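PDB 4RM7: acyl-CoA dehydrogenase from Slackia heliotrinireducens, which is a member of the acyl-CoA dehydrogenase family, with helical N- and C-terminal domains flanking a middle beta domain. Local coordinates for residues A173-G178 with S225-G230; A259-A264 with T289-K294; H61-N64 with Y68-F71. All coordinates share one frame; numbering follows the deposited sequence.

Contact 1 (A173-G178 with S225-G230)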
ATOM      1  N   ALA A 173      -3.203 -12.102  39.007  1.00 71.51           N
ATOM      2  CA  ALA A 173      -4.532 -12.543  39.440  1.00 73.24           C
ATOM      3  C   ALA A 173      -5.274 -11.487  40.255  1.00 79.05           C
ATOM      4  O   ALA A 173      -4.659 -10.677  40.945  1.00 81.57           O
ATOM      5  CB  ALA A 173      -4.421 -13.837  40.260  1.00 66.52           C
ATOM      6  N   TYR A 174      -6.601 -11.496  40.162  1.00 80.52           N
ATOM      7  CA  TYR A 174      -7.439 -10.766  41.111  1.00 76.72           C
ATOM      8  C   TYR A 174      -7.469 -11.530  42.421  1.00 77.40           C
ATOM      9  O   TYR A 174      -7.907 -12.681  42.465  1.00 80.63           O
ATOM     10  CB  TYR A 174      -8.865 -10.590  40.594  1.00 77.53           C
ATOM     11  CG  TYR A 174      -9.033  -9.474  39.601  1.00 90.24           C
ATOM     12  CD1 TYR A 174      -8.475  -8.223  39.828  1.00 98.10           C
ATOM     13  CD2 TYR A 174      -9.749  -9.669  38.425  1.00 98.17           C
ATOM     14  CE1 TYR A 174      -8.633  -7.197  38.912  1.00101.05           C
ATOM     15  CE2 TYR A 174      -9.907  -8.650  37.502  1.00100.50           C
ATOM     16  CZ  TYR A 174      -9.349  -7.415  37.746  1.00100.51           C
ATOM     17  OH  TYR A 174      -9.513  -6.406  36.824  1.00 97.79           O
ATOM     18  N   ASP A 175      -6.987 -10.900  43.485  1.00 81.07           N
ATOM     19  CA  ASP A 175      -7.096 -11.479  44.813  1.00 83.53           C
ATOM     20  C   ASP A 175      -8.423 -11.051  45.432  1.00 83.60           C
ATOM     21  O   ASP A 175      -8.722  -9.862  45.509  1.00 86.21           O
ATOM     22  CB  ASP A 175      -5.924 -11.054  45.687  1.00 87.42           C
ATOM     23  CG  ASP A 175      -6.013 -11.605  47.087  1.00 93.68           C
ATOM     24  OD1 ASP A 175      -6.911 -12.424  47.362  1.00 97.69           O
ATOM     25  OD2 ASP A 175      -5.172 -11.227  47.919  1.00 98.59           O
ATOM     26  N   LYS A 176      -9.215 -12.033  45.855  1.00 78.83           N
ATOM     27  CA  LYS A 176     -10.523 -11.777  46.444  1.00 83.77           C
ATOM     28  C   LYS A 176     -10.590 -12.208  47.907  1.00 88.94           C
ATOM     29  O   LYS A 176     -11.660 -12.186  48.513  1.00 94.98           O
ATOM     30  CB  LYS A 176     -11.614 -12.507  45.662  1.00 82.35           C
ATOM     31  CG  LYS A 176     -11.907 -11.951  44.298  1.00 86.59           C
ATOM     32  CD  LYS A 176     -13.408 -11.873  44.094  1.00 93.26           C
ATOM     33  CE  LYS A 176     -13.765 -11.778  42.628  1.00 93.94           C
ATOM     34  NZ  LYS A 176     -13.345 -13.015  41.923  1.00 87.71           N
ATOM     35  N   THR A 177      -9.450 -12.607  48.466  1.00 85.47           N
ATOM     36  CA  THR A 177      -9.406 -13.145  49.819  1.00 91.51           C
ATOM     37  C   THR A 177      -9.496 -12.052  50.878  1.00101.36           C
ATOM     38  O   THR A 177      -9.642 -12.341  52.065  1.00106.90           O
ATOM     39  CB  THR A 177      -8.127 -13.955  50.057  1.00 94.24           C
ATOM     40  OG1 THR A 177      -6.991 -13.088  49.966  1.00 96.93           O
ATOM     41  CG2 THR A 177      -8.001 -15.067  49.020  1.00 91.32           C
ATOM     42  N   GLY A 178      -9.395 -10.800  50.447  1.00105.60           N
ATOM     43  CA  GLY A 178      -9.623  -9.681  51.339  1.00112.75           C
ATOM     44  C   GLY A 178     -11.111  -9.488  51.544  1.00113.74           C
ATOM     45  O   GLY A 178     -11.921  -9.890  50.708  1.00111.32           O
ATOM     46  N   SER A 225       2.684 -17.004  51.418  1.00 85.08           N
ATOM     47  CA  SER A 225       4.090 -16.659  51.214  1.00 85.04           C
ATOM     48  C   SER A 225       4.466 -16.550  49.734  1.00 86.77           C
ATOM     49  O   SER A 225       5.537 -16.052  49.399  1.00 93.83           O
ATOM     50  CB  SER A 225       4.997 -17.694  51.896  1.00 77.41           C
ATOM     51  OG  SER A 225       4.985 -18.939  51.214  1.00 69.50           O
ATOM     52  N   TRP A 226       3.586 -17.018  48.854  1.00 82.04           N
ATOM     53  CA  TRP A 226       3.846 -16.987  47.417  1.00 74.12           C
ATOM     54  C   TRP A 226       3.490 -15.636  46.799  1.00 78.37           C
ATOM     55  O   TRP A 226       3.991 -15.292  45.730  1.00 78.63           O
ATOM     56  CB  TRP A 226       3.067 -18.100  46.704  1.00 66.52           C
ATOM     57  CG  TRP A 226       3.483 -19.489  47.097  1.00 68.67           C
ATOM     58  CD1 TRP A 226       4.522 -19.832  47.907  1.00 76.68           C
ATOM     59  CD2 TRP A 226       2.863 -20.719  46.697  1.00 66.22           C
ATOM     60  NE1 TRP A 226       4.589 -21.194  48.042  1.00 78.15           N
ATOM     61  CE2 TRP A 226       3.586 -21.764  47.303  1.00 72.00           C
ATOM     62  CE3 TRP A 226       1.768 -21.038  45.892  1.00 62.72           C
ATOM     63  CZ2 TRP A 226       3.247 -23.109  47.125  1.00 66.55           C
ATOM     64  CZ3 TRP A 226       1.431 -22.375  45.721  1.00 59.79           C
ATOM     65  CH2 TRP A 226       2.169 -23.390  46.334  1.00 58.80           C
ATOM     66  N   ARG A 227       2.621 -14.874  47.457  1.00 79.80           N
ATOM     67  CA  ARG A 227       2.197 -13.583  46.914  1.00 78.85           C
ATOM     68  C   ARG A 227       3.355 -12.589  46.914  1.00 78.11           C
ATOM     69  O   ARG A 227       4.097 -12.489  47.898  1.00 82.03           O
ATOM     70  CB  ARG A 227       1.025 -13.007  47.704  1.00 80.69           C
ATOM     71  CG  ARG A 227       0.337 -11.845  47.015  1.00 77.71           C
ATOM     72  CD  ARG A 227      -0.170 -10.822  48.011  1.00 91.78           C
ATOM     73  NE  ARG A 227      -1.046 -11.406  49.023  1.00103.02           N
ATOM     74  CZ  ARG A 227      -2.355 -11.574  48.865  1.00104.18           C
ATOM     75  NH1 ARG A 227      -3.082 -12.111  49.838  1.00103.24           N
ATOM     76  NH2 ARG A 227      -2.935 -11.206  47.725  1.00101.74           N
ATOM     77  N   LEU A 228       3.514 -11.866  45.809  1.00 73.36           N
ATOM     78  CA  LEU A 228       4.580 -10.884  45.710  1.00 75.34           C
ATOM     79  C   LEU A 228       4.221  -9.659  46.539  1.00 78.26           C
ATOM     80  O   LEU A 228       3.149  -9.083  46.369  1.00 79.61           O
ATOM     81  CB  LEU A 228       4.838 -10.491  44.255  1.00 75.35           C
ATOM     82  CG  LEU A 228       5.495 -11.491  43.291  1.00 72.55           C
ATOM     83  CD1 LEU A 228       6.101 -10.753  42.087  1.00 69.22           C
ATOM     84  CD2 LEU A 228       6.538 -12.355  43.991  1.00 73.21           C
ATOM     85  N   LYS A 229       5.121  -9.288  47.445  1.00 82.35           N
ATOM     86  CA  LYS A 229       4.950  -8.118  48.296  1.00 94.57           C
ATOM     87  C   LYS A 229       5.975  -7.071  47.902  1.00106.73           C
ATOM     88  O   LYS A 229       7.085  -7.066  48.432  1.00112.89           O
ATOM     89  CB  LYS A 229       5.113  -8.496  49.770  1.00 94.07           C
ATOM     90  CG  LYS A 229       4.587  -9.887  50.112  1.00 92.81           C
ATOM     91  CD  LYS A 229       4.399 -10.072  51.611  1.00102.30           C
ATOM     92  CE  LYS A 229       3.211  -9.255  52.131  1.00107.25           C
ATOM     93  NZ  LYS A 229       3.237  -9.021  53.614  1.00106.11           N
ATOM     94  N   GLY A 230       5.617  -6.194  46.967  1.00107.79           N
ATOM     95  CA  GLY A 230       6.590  -5.272  46.406  1.00111.47           C
ATOM     96  C   GLY A 230       6.245  -3.802  46.496  1.00117.27           C
ATOM     97  O   GLY A 230       5.171  -3.426  46.975  1.00121.81           O
TER
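Arg227 runs its guanidinium edge against the carboxylate of Asp175, near the plane of the guanidinium, with the two flat groups turned roughly 28° apart. OD2 of Asp175 is the oxygen that faces Arg227 and makes the salt bridge, but it and Arg227 NH2 are modelled too close together, so the exact place of both is doubtful. The further bond from Arg227 NH1 to the same OD2, at 3.0 Å, is weak and shares that doubt. The backbones stay well apart, 9.8 Å between the CA atoms of Asp175 and Arg227, and the gap is bridged by an arginine chain bent at chi2 and chi3. Asp175 ends strand 168-175 of the middle beta domain, whereas Arg227 belongs to the link that leads from strand 212-221 to helix 234-270. On the far side of the carboxylate, OD1 closes an Asx turn: Thr177 N reaches Asp175 OD1 at 2.8 Å, from above the carboxylate plane. Thr177 OG1 adds a second bond at 2.7 Å, meeting the syn lone pair of Asp175 OD1. Two donors on OD1 thus help to fix the carboxylate's rotation. Glu224 gives Arg227 NH1 a second acidic partner, and the Arg227 side chain also touches Trp188 on strand 184-191.

Contact 2 (A259-A264 with T289-K294)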
ATOM      1  N   ALA A 259      18.932  -8.371   9.108  1.00 35.61           N
ATOM      2  CA  ALA A 259      19.650  -9.576   8.687  1.00 37.80           C
ATOM      3  C   ALA A 259      19.158 -10.032   7.316  1.00 42.84           C
ATOM      4  O   ALA A 259      19.951 -10.430   6.459  1.00 52.32           O
ATOM      5  CB  ALA A 259      19.479 -10.684   9.706  1.00 37.74           C
ATOM      6  N   ALA A 260      17.846  -9.951   7.122  1.00 34.54           N
ATOM      7  CA  ALA A 260      17.226 -10.243   5.842  1.00 37.18           C
ATOM      8  C   ALA A 260      17.720  -9.303   4.739  1.00 40.88           C
ATOM      9  O   ALA A 260      17.931  -9.716   3.599  1.00 44.61           O
ATOM     10  CB  ALA A 260      15.716 -10.149   5.962  1.00 31.88           C
HETATM   11  N   MSE A 261      17.889  -8.035   5.086  1.00 36.88           N
HETATM   12  CA  MSE A 261      18.365  -7.061   4.122  1.00 41.33           C
HETATM   13  C   MSE A 261      19.806  -7.380   3.694  1.00 41.79           C
HETATM   14  O   MSE A 261      20.113  -7.387   2.500  1.00 38.60           O
HETATM   15  CB  MSE A 261      18.273  -5.645   4.690  1.00 39.00           C
HETATM   16  CG  MSE A 261      18.950  -4.609   3.819  1.00 45.29           C
HETATM   17 SE   MSE A 261      17.985  -4.319   2.147  0.69 51.95          SE
HETATM   18  CE  MSE A 261      18.692  -2.547   1.797  1.00 52.60           C
ATOM     19  N   GLU A 262      20.676  -7.658   4.661  1.00 34.46           N
ATOM     20  CA  GLU A 262      22.033  -8.108   4.343  1.00 36.47           C
ATOM     21  C   GLU A 262      22.075  -9.299   3.378  1.00 43.89           C
ATOM     22  O   GLU A 262      22.881  -9.302   2.435  1.00 54.37           O
ATOM     23  CB  GLU A 262      22.786  -8.455   5.606  1.00 33.69           C
ATOM     24  CG  GLU A 262      23.015  -7.255   6.480  1.00 44.41           C
ATOM     25  CD  GLU A 262      23.514  -7.632   7.862  1.00 56.35           C
ATOM     26  OE1 GLU A 262      23.738  -8.842   8.101  1.00 59.82           O
ATOM     27  OE2 GLU A 262      23.689  -6.723   8.709  1.00 58.47           O
ATOM     28  N   ASP A 263      21.204 -10.291   3.569  1.00 42.71           N
ATOM     29  CA  ASP A 263      21.183 -11.441   2.646  1.00 42.29           C
ATOM     30  C   ASP A 263      20.744 -11.019   1.242  1.00 46.02           C
ATOM     31  O   ASP A 263      21.334 -11.453   0.242  1.00 49.55           O
ATOM     32  CB  ASP A 263      20.268 -12.570   3.156  1.00 43.69           C
ATOM     33  CG  ASP A 263      20.756 -13.179   4.463  1.00 52.99           C
ATOM     34  OD1 ASP A 263      21.908 -12.902   4.849  1.00 55.89           O
ATOM     35  OD2 ASP A 263      19.990 -13.931   5.106  1.00 62.02           O
ATOM     36  N   ALA A 264      19.706 -10.183   1.178  1.00 41.17           N
ATOM     37  CA  ALA A 264      19.223  -9.633  -0.083  1.00 41.84           C
ATOM     38  C   ALA A 264      20.345  -8.911  -0.829  1.00 48.91           C
ATOM     39  O   ALA A 264      20.582  -9.165  -2.012  1.00 51.73           O
ATOM     40  CB  ALA A 264      18.049  -8.672   0.166  1.00 38.34           C
ATOM     41  N   THR A 289      15.990   0.276  -2.110  1.00 47.14           N
ATOM     42  CA  THR A 289      15.804   1.574  -1.500  1.00 49.95           C
ATOM     43  C   THR A 289      14.560   1.604  -0.618  1.00 49.06           C
ATOM     44  O   THR A 289      14.557   2.198   0.440  1.00 44.62           O
ATOM     45  CB  THR A 289      15.908   2.763  -2.497  1.00 55.54           C
ATOM     46  OG1 THR A 289      14.935   2.638  -3.529  1.00 66.32           O
ATOM     47  CG2 THR A 289      17.272   2.877  -3.107  1.00 62.11           C
ATOM     48  N   GLU A 290      13.504   0.954  -1.067  1.00 45.15           N
ATOM     49  CA  GLU A 290      12.279   0.853  -0.271  1.00 42.80           C
ATOM     50  C   GLU A 290      12.576   0.188   1.093  1.00 43.28           C
ATOM     51  O   GLU A 290      12.183   0.676   2.148  1.00 44.72           O
ATOM     52  CB  GLU A 290      11.230   0.066  -1.047  1.00 43.70           C
ATOM     53  CG  GLU A 290       9.858   0.172  -0.488  1.00 63.27           C
ATOM     54  CD  GLU A 290       9.144   1.412  -0.991  1.00 75.17           C
ATOM     55  OE1 GLU A 290       9.296   1.750  -2.192  1.00 74.42           O
ATOM     56  OE2 GLU A 290       8.443   2.053  -0.176  1.00 77.59           O
HETATM   57  N   MSE A 291      13.319  -0.915   1.057  1.00 43.48           N
HETATM   58  CA  MSE A 291      13.753  -1.609   2.270  1.00 41.67           C
HETATM   59  C   MSE A 291      14.660  -0.767   3.178  1.00 40.80           C
HETATM   60  O   MSE A 291      14.494  -0.768   4.396  1.00 43.52           O
HETATM   61  CB  MSE A 291      14.470  -2.903   1.897  1.00 40.15           C
HETATM   62  CG  MSE A 291      13.542  -3.952   1.312  1.00 46.58           C
HETATM   63 SE   MSE A 291      14.462  -5.187   0.116  0.71 47.89          SE
HETATM   64  CE  MSE A 291      15.140  -6.504   1.410  1.00 40.10           C
ATOM     65  N   GLU A 292      15.623  -0.061   2.600  1.00 35.60           N
ATOM     66  CA  GLU A 292      16.501   0.741   3.421  1.00 34.69           C
ATOM     67  C   GLU A 292      15.729   1.919   4.050  1.00 36.93           C
ATOM     68  O   GLU A 292      16.050   2.347   5.162  1.00 41.40           O
ATOM     69  CB  GLU A 292      17.701   1.233   2.611  1.00 37.37           C
ATOM     70  CG  GLU A 292      18.841   1.793   3.487  1.00 39.27           C
ATOM     71  CD  GLU A 292      19.442   0.748   4.459  1.00 42.52           C
ATOM     72  OE1 GLU A 292      19.439  -0.445   4.134  1.00 53.10           O
ATOM     73  OE2 GLU A 292      19.933   1.110   5.548  1.00 51.54           O
ATOM     74  N   VAL A 293      14.711   2.432   3.361  1.00 38.85           N
ATOM     75  CA  VAL A 293      13.878   3.483   3.940  1.00 40.42           C
ATOM     76  C   VAL A 293      13.132   2.947   5.162  1.00 44.22           C
ATOM     77  O   VAL A 293      13.080   3.591   6.217  1.00 43.30           O
ATOM     78  CB  VAL A 293      12.844   4.030   2.959  1.00 35.21           C
ATOM     79  CG1 VAL A 293      11.791   4.813   3.716  1.00 33.66           C
ATOM     80  CG2 VAL A 293      13.491   4.900   1.904  1.00 36.46           C
ATOM     81  N   LYS A 294      12.556   1.761   5.018  1.00 39.73           N
ATOM     82  CA  LYS A 294      11.834   1.173   6.134  1.00 41.92           C
ATOM     83  C   LYS A 294      12.771   0.893   7.310  1.00 47.97           C
ATOM     84  O   LYS A 294      12.410   1.169   8.454  1.00 41.98           O
ATOM     85  CB  LYS A 294      11.101  -0.093   5.693  1.00 32.09           C
ATOM     86  CG  LYS A 294       9.930   0.246   4.780  1.00 33.60           C
ATOM     87  CD  LYS A 294       9.224  -0.977   4.294  1.00 34.82           C
ATOM     88  CE  LYS A 294       8.212  -0.605   3.236  1.00 39.85           C
ATOM     89  NZ  LYS A 294       7.539  -1.815   2.679  1.00 46.83           N
TER
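Met261 and Met291, both modelled as selenomethionine, point at one another from two nearly antiparallel helices and cross obliquely between them. The N-to-C directions of the local axes of 259-264 and 289-294 differ by 157°, and the axes come no closer than 11.1 Å, a wide spacing that these two long side chains span. Met261 has CG anti to its own N (chi1 171°) and bends at chi2, which carries SE across to the flank of Met291. There it lies 3.7 Å from Met291 CE and 3.8 Å from Met291 CB. Met291 starts out beside its backbone N and turns only at chi3, so its methyl swings back to the opposing helix and rests 3.8 Å from Ala264 CB, one turn on from Met261. The tip of Met261 goes further, crossing Glu292 at about a right angle; its CE sits 4.0 Å from Glu292 CB and also close to OE1. Helices 234-270 and 282-311 are joined here within the C-terminal helical domain, and Met291 packs on as far as Ala337 and Ile340 of helix 316-341. Between the segments this is apolar packing, probably dispersion between the soft chalcogen (selenium here in place of sulfur) and methyl groups. The Glu292 oxygen beside Met261 CE, OE1, has its polarity met by Tyr384 OH of the second subunit, which also packs on Met261.

Contact 3 (H61-N64 with Y68-F71)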
ATOM      1  N   HIS A  61      21.515  -5.184  34.833  1.00 56.73           N
ATOM      2  CA  HIS A  61      21.481  -4.606  36.173  1.00 55.14           C
ATOM      3  C   HIS A  61      21.169  -3.121  36.056  1.00 62.06           C
ATOM      4  O   HIS A  61      21.316  -2.558  34.980  1.00 67.78           O
ATOM      5  CB  HIS A  61      22.809  -4.835  36.912  1.00 56.00           C
ATOM      6  CG  HIS A  61      23.882  -3.826  36.601  1.00 61.03           C
ATOM      7  ND1 HIS A  61      24.509  -3.749  35.375  1.00 60.82           N
ATOM      8  CD2 HIS A  61      24.471  -2.887  37.382  1.00 59.51           C
ATOM      9  CE1 HIS A  61      25.424  -2.792  35.408  1.00 54.30           C
ATOM     10  NE2 HIS A  61      25.420  -2.254  36.613  1.00 59.11           N
ATOM     11  N   ARG A  62      20.720  -2.486  37.138  1.00 62.01           N
ATOM     12  CA  ARG A  62      20.413  -1.057  37.088  1.00 57.13           C
ATOM     13  C   ARG A  62      21.639  -0.243  37.470  1.00 62.22           C
ATOM     14  O   ARG A  62      21.843   0.071  38.638  1.00 70.59           O
ATOM     15  CB  ARG A  62      19.246  -0.703  38.013  1.00 57.08           C
ATOM     16  CG  ARG A  62      17.904  -1.358  37.667  1.00 58.88           C
ATOM     17  CD  ARG A  62      16.904  -1.224  38.825  1.00 65.74           C
ATOM     18  NE  ARG A  62      15.785  -2.154  38.674  1.00 77.45           N
ATOM     19  CZ  ARG A  62      14.603  -1.846  38.133  1.00 82.57           C
ATOM     20  NH1 ARG A  62      13.653  -2.783  38.031  1.00 79.33           N
ATOM     21  NH2 ARG A  62      14.365  -0.607  37.696  1.00 80.21           N
ATOM     22  N   ARG A  63      22.450   0.093  36.475  1.00 64.57           N
ATOM     23  CA  ARG A  63      23.648   0.894  36.680  1.00 68.24           C
ATOM     24  C   ARG A  63      23.414   2.105  37.578  1.00 75.48           C
ATOM     25  O   ARG A  63      24.136   2.299  38.560  1.00 84.39           O
ATOM     26  CB  ARG A  63      24.192   1.356  35.338  1.00 65.32           C
ATOM     27  CG  ARG A  63      25.271   2.405  35.430  1.00 67.15           C
ATOM     28  CD  ARG A  63      25.501   3.010  34.065  1.00 64.10           C
ATOM     29  NE  ARG A  63      24.265   3.607  33.596  1.00 61.85           N
ATOM     30  CZ  ARG A  63      23.916   4.861  33.851  1.00 66.18           C
ATOM     31  NH1 ARG A  63      24.735   5.639  34.541  1.00 71.17           N
ATOM     32  NH2 ARG A  63      22.765   5.342  33.403  1.00 59.83           N
ATOM     33  N   ASN A  64      22.397   2.905  37.260  1.00 73.93           N
ATOM     34  CA  ASN A  64      22.133   4.129  38.025  1.00 77.20           C
ATOM     35  C   ASN A  64      21.375   3.883  39.331  1.00 77.89           C
ATOM     36  O   ASN A  64      21.038   4.838  40.033  1.00 76.76           O
ATOM     37  CB  ASN A  64      21.371   5.164  37.166  1.00 81.65           C
ATOM     38  CG  ASN A  64      19.984   4.685  36.712  1.00 80.97           C
ATOM     39  OD1 ASN A  64      19.321   3.891  37.381  1.00 85.11           O
ATOM     40  ND2 ASN A  64      19.540   5.192  35.570  1.00 73.05           N
ATOM     41  N   TYR A  68      17.151   0.486  34.251  1.00 53.02           N
ATOM     42  CA  TYR A  68      18.083  -0.043  33.274  1.00 47.54           C
ATOM     43  C   TYR A  68      18.421   1.032  32.223  1.00 50.58           C
ATOM     44  O   TYR A  68      17.788   2.094  32.163  1.00 53.89           O
ATOM     45  CB  TYR A  68      17.504  -1.292  32.621  1.00 44.90           C
ATOM     46  CG  TYR A  68      17.349  -2.428  33.602  1.00 52.05           C
ATOM     47  CD1 TYR A  68      18.379  -3.341  33.801  1.00 54.01           C
ATOM     48  CD2 TYR A  68      16.186  -2.574  34.360  1.00 57.96           C
ATOM     49  CE1 TYR A  68      18.253  -4.373  34.711  1.00 55.02           C
ATOM     50  CE2 TYR A  68      16.054  -3.608  35.274  1.00 59.33           C
ATOM     51  CZ  TYR A  68      17.095  -4.498  35.445  1.00 55.85           C
ATOM     52  OH  TYR A  68      16.986  -5.527  36.344  1.00 58.20           O
ATOM     53  N   ASP A  69      19.439   0.767  31.414  1.00 49.12           N
ATOM     54  CA  ASP A  69      19.784   1.658  30.317  1.00 48.50           C
ATOM     55  C   ASP A  69      19.160   1.106  29.032  1.00 52.73           C
ATOM     56  O   ASP A  69      19.746   0.237  28.364  1.00 49.96           O
ATOM     57  CB  ASP A  69      21.300   1.790  30.175  1.00 44.42           C
ATOM     58  CG  ASP A  69      21.959   2.460  31.386  1.00 55.96           C
ATOM     59  OD1 ASP A  69      21.317   3.321  32.040  1.00 68.03           O
ATOM     60  OD2 ASP A  69      23.136   2.132  31.680  1.00 53.91           O
ATOM     61  N   LEU A  70      17.975   1.614  28.695  1.00 42.95           N
ATOM     62  CA  LEU A  70      17.144   1.030  27.635  1.00 47.56           C
ATOM     63  C   LEU A  70      17.763   1.098  26.223  1.00 46.80           C
ATOM     64  O   LEU A  70      17.699   0.125  25.476  1.00 45.75           O
ATOM     65  CB  LEU A  70      15.768   1.702  27.621  1.00 42.28           C
ATOM     66  CG  LEU A  70      14.716   0.996  26.766  1.00 40.55           C
ATOM     67  CD1 LEU A  70      14.531  -0.435  27.185  1.00 37.68           C
ATOM     68  CD2 LEU A  70      13.411   1.690  26.887  1.00 37.57           C
ATOM     69  N   PHE A  71      18.351   2.234  25.858  1.00 41.06           N
ATOM     70  CA  PHE A  71      19.017   2.345  24.569  1.00 40.99           C
ATOM     71  C   PHE A  71      20.106   1.284  24.456  1.00 47.51           C
ATOM     72  O   PHE A  71      20.232   0.634  23.419  1.00 44.41           O
ATOM     73  CB  PHE A  71      19.613   3.735  24.366  1.00 35.13           C
ATOM     74  CG  PHE A  71      20.245   3.932  23.018  1.00 36.67           C
ATOM     75  CD1 PHE A  71      19.545   3.626  21.856  1.00 44.60           C
ATOM     76  CD2 PHE A  71      21.536   4.427  22.898  1.00 39.60           C
ATOM     77  CE1 PHE A  71      20.127   3.807  20.586  1.00 45.13           C
ATOM     78  CE2 PHE A  71      22.135   4.609  21.628  1.00 44.12           C
ATOM     79  CZ  PHE A  71      21.424   4.304  20.477  1.00 41.66           C
TER
HETATM   80  O   HOH W   1      20.923   2.636  34.472  1.00131.75           O
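The chain doubles back so tightly that Arg62 and Tyr68 stand 4.6 Å apart at their CA atoms, with His61-Asn64 in irregular loop and Tyr68-Asp69 leading into a helix. Arg62 lays its aliphatic part over the tyrosine: CG is 3.8 Å from the ring centroid of Tyr68, 13° off the normal, a CH-pi contact. Further along, the Arg62 guanidinium has Tyr68 CE2 over one face, but the planes are inclined by 49°, so this is no parallel stack. Glu101 OE1 takes both Arg62 NE and Tyr68 OH, while Arg62 NH2 bonds Arg66 O. Arg63 meets Asp69 side-on, one nitrogen to each oxygen. Arg63 NE meets the syn lone pair of Asp69 OD2 at 2.7 Å, and Arg63 NH2 binds Asp69 OD1 at 2.8 Å, the groups only 29° from coplanar. A bend at chi3 turns Arg63 into this grip. Water 1 ties in the backbone, donating to Asp69 OD1 at 2.6 Å and accepting from Asn64 N at 3.2 Å. In the N-terminal domain the turn lies against helix 90-103, where Tyr68 touches Leu97, and opens helix 70-84, whose first residues Leu70 and Phe71 give their N-H groups to Asp310 of helix 282-311.

Overall arrangement
Taken in chain order, contact 3 closes first, in the N-terminal domain; contact 1 then joins strand 168-175 to the loop between strand 212-221 and helix 234-270, and contact 2 pairs two helices of the C-terminal domain. Contacts 1 and 2 lie on opposite sides of the chain's centre, their own centres about 48 Å apart. Contact 3 is about equally far from both, its centre about 29 Å from that of contact 1 and 30 Å from that of contact 2, and off the line that joins them. Nearest atoms are about 11 Å and 15 Å away, respectively, so it touches neither. Helix 282-311 carries 289-294 of contact 2 and, farther along, Asp310 beside contact 3. Contact 2 alone borders another subunit.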